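Local coordinates for A-adding tRNA nucleotidyltransferase (Aquifex aeolicus, PDB 4WBY), which adds the terminal adenosine to tRNAs ending in CC, using ATP and magnesium, to complete their CCA 3' terminus, at residues K248-R253 / L273-L278. Numbering follows the deposited sequence.
Sequences KLYALR and LYLLIL
Leu252 turns CG anti to its own nitrogen (chi1 177°), and Tyr274 turns its ring anti to its carbonyl carbon (chi1 -70°); together these torsions lay the leucine CD2 methyl over one face of the tyrosine ring. The methyl sits 3.8 Å from the ring centroid, 14° off the normal, a CH-pi contact. The same CD2 also presses on the backbone where Leu273 joins Tyr274, 3.5 Å from Tyr274 N, and on Leu273 CB. Beyond the methyl, the ring runs on toward the other helix, and its hydroxyl ends against Arg253, OH lying 3.2 Å from both CA and CB of that residue. The arginine chain then leads off to a salt bridge with Glu221. One turn away, Leu249 CD2 fits between Tyr274 and Ile277, 3.8 Å from Tyr274 CD1 and 3.6 Å from Ile277 CG2, the leucine and isoleucine chains running alongside and pointing opposite ways. The lysine chain of Lys248 lies across Ile277, with Lys248 CE 3.6 Å from Ile277 CD1. Without the ring, as with an alanine at Tyr274, Leu252 CD2 would probably lose the aromatic face it rests on, and a gap would open beside Leu249 and Arg253. Segments 248-253 and 273-278 form a buried, nearly antiparallel helix pair in the helical portion following the nucleotidyltransferase head, with Trp241, Leu220 and Leu344 extending the apolar surroundings. Methyls, a ring face and the aliphatic parts of a lysine and an arginine do most of the joining, so cohesion rests on close fit and dispersion, while the arginine charge is paired elsewhere.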
# COMPACT_ATOMS: atom_id res chain seq x y z
N LYS A 248 13.50 -1.31 16.44
CA LYS A 248 12.63 -2.48 16.32
C LYS A 248 12.09 -2.63 14.89
O LYS A 248 11.95 -3.75 14.39
CB LYS A 248 11.46 -2.40 17.30
CG LYS A 248 11.85 -2.65 18.75
CD LYS A 248 10.62 -2.72 19.62
CE LYS A 248 9.73 -3.87 19.20
NZ LYS A 248 10.47 -5.16 19.29
N LEU A 249 11.79 -1.51 14.23
CA LEU A 249 11.29 -1.56 12.85
C LEU A 249 12.35 -2.13 11.90
O LEU A 249 12.03 -2.92 11.00
CB LEU A 249 10.86 -0.17 12.38
CG LEU A 249 9.67 0.46 13.10
CD1 LEU A 249 9.45 1.89 12.61
CD2 LEU A 249 8.42 -0.36 12.89
N TYR A 250 13.61 -1.75 12.10
CA TYR A 250 14.68 -2.30 11.27
C TYR A 250 14.92 -3.78 11.58
O TYR A 250 15.18 -4.57 10.67
CB TYR A 250 15.97 -1.49 11.45
CG TYR A 250 15.96 -0.23 10.61
CD1 TYR A 250 15.38 0.94 11.09
CD2 TYR A 250 16.48 -0.22 9.32
CE1 TYR A 250 15.33 2.08 10.33
CE2 TYR A 250 16.43 0.93 8.55
CZ TYR A 250 15.86 2.07 9.06
OH TYR A 250 15.81 3.22 8.30
N ALA A 251 14.80 -4.15 12.85
CA ALA A 251 14.91 -5.56 13.23
C ALA A 251 13.78 -6.36 12.59
O ALA A 251 13.97 -7.48 12.12
CB ALA A 251 14.88 -5.72 14.74
N LEU A 252 12.59 -5.75 12.56
CA LEU A 252 11.43 -6.40 11.99
C LEU A 252 11.62 -6.63 10.49
O LEU A 252 11.26 -7.68 9.98
CB LEU A 252 10.17 -5.58 12.25
CG LEU A 252 8.88 -6.13 11.63
CD1 LEU A 252 8.48 -7.46 12.24
CD2 LEU A 252 7.72 -5.12 11.73
N ARG A 253 12.19 -5.65 9.78
CA ARG A 253 12.40 -5.83 8.35
C ARG A 253 13.27 -7.06 8.05
O ARG A 253 12.99 -7.81 7.12
CB ARG A 253 13.02 -4.58 7.72
CG ARG A 253 13.28 -4.74 6.22
CD ARG A 253 13.56 -3.42 5.54
NE ARG A 253 14.86 -2.90 5.94
CZ ARG A 253 15.38 -1.77 5.48
NH1 ARG A 253 14.72 -1.04 4.60
NH2 ARG A 253 16.58 -1.38 5.91
N LEU A 273 2.44 -5.37 10.65
CA LEU A 273 3.39 -5.61 11.74
C LEU A 273 4.20 -4.36 12.07
O LEU A 273 4.48 -4.10 13.24
CB LEU A 273 4.34 -6.75 11.38
CG LEU A 273 3.72 -8.12 11.15
CD1 LEU A 273 4.82 -9.15 10.89
CD2 LEU A 273 2.88 -8.53 12.33
N TYR A 274 4.60 -3.61 11.05
CA TYR A 274 5.28 -2.35 11.28
C TYR A 274 4.37 -1.41 12.05
O TYR A 274 4.81 -0.74 12.98
CB TYR A 274 5.69 -1.69 9.97
CG TYR A 274 6.81 -2.38 9.24
CD1 TYR A 274 8.14 -2.11 9.54
CD2 TYR A 274 6.54 -3.30 8.23
CE1 TYR A 274 9.17 -2.73 8.85
CE2 TYR A 274 7.56 -3.93 7.54
CZ TYR A 274 8.87 -3.64 7.86
OH TYR A 274 9.88 -4.27 7.17
N LEU A 275 3.10 -1.38 11.66
CA LEU A 275 2.14 -0.52 12.33
C LEU A 275 1.98 -0.90 13.81
O LEU A 275 1.93 -0.03 14.67
CB LEU A 275 0.79 -0.59 11.62
CG LEU A 275 -0.19 0.50 12.04
CD1 LEU A 275 0.26 1.85 11.49
CD2 LEU A 275 -1.58 0.15 11.55
N LEU A 276 1.90 -2.20 14.08
CA LEU A 276 1.80 -2.66 15.46
C LEU A 276 2.99 -2.23 16.30
O LEU A 276 2.83 -1.81 17.45
CB LEU A 276 1.67 -4.19 15.53
CG LEU A 276 0.37 -4.75 14.96
CD1 LEU A 276 0.32 -6.26 15.13
CD2 LEU A 276 -0.84 -4.11 15.63
N ILE A 277 4.20 -2.34 15.75
CA ILE A 277 5.39 -1.86 16.45
C ILE A 277 5.32 -0.34 16.66
O ILE A 277 5.62 0.15 17.75
CB ILE A 277 6.69 -2.23 15.69
CG1 ILE A 277 6.89 -3.76 15.68
CG2 ILE A 277 7.89 -1.54 16.30
CD1 ILE A 277 6.83 -4.40 17.06
N LEU A 278 4.90 0.39 15.63
CA LEU A 278 4.76 1.85 15.71
C LEU A 278 3.86 2.32 16.85
O LEU A 278 4.15 3.31 17.51
CB LEU A 278 4.19 2.40 14.41
CG LEU A 278 5.08 2.97 13.33
CD1 LEU A 278 4.17 3.43 12.22
CD2 LEU A 278 5.92 4.12 13.87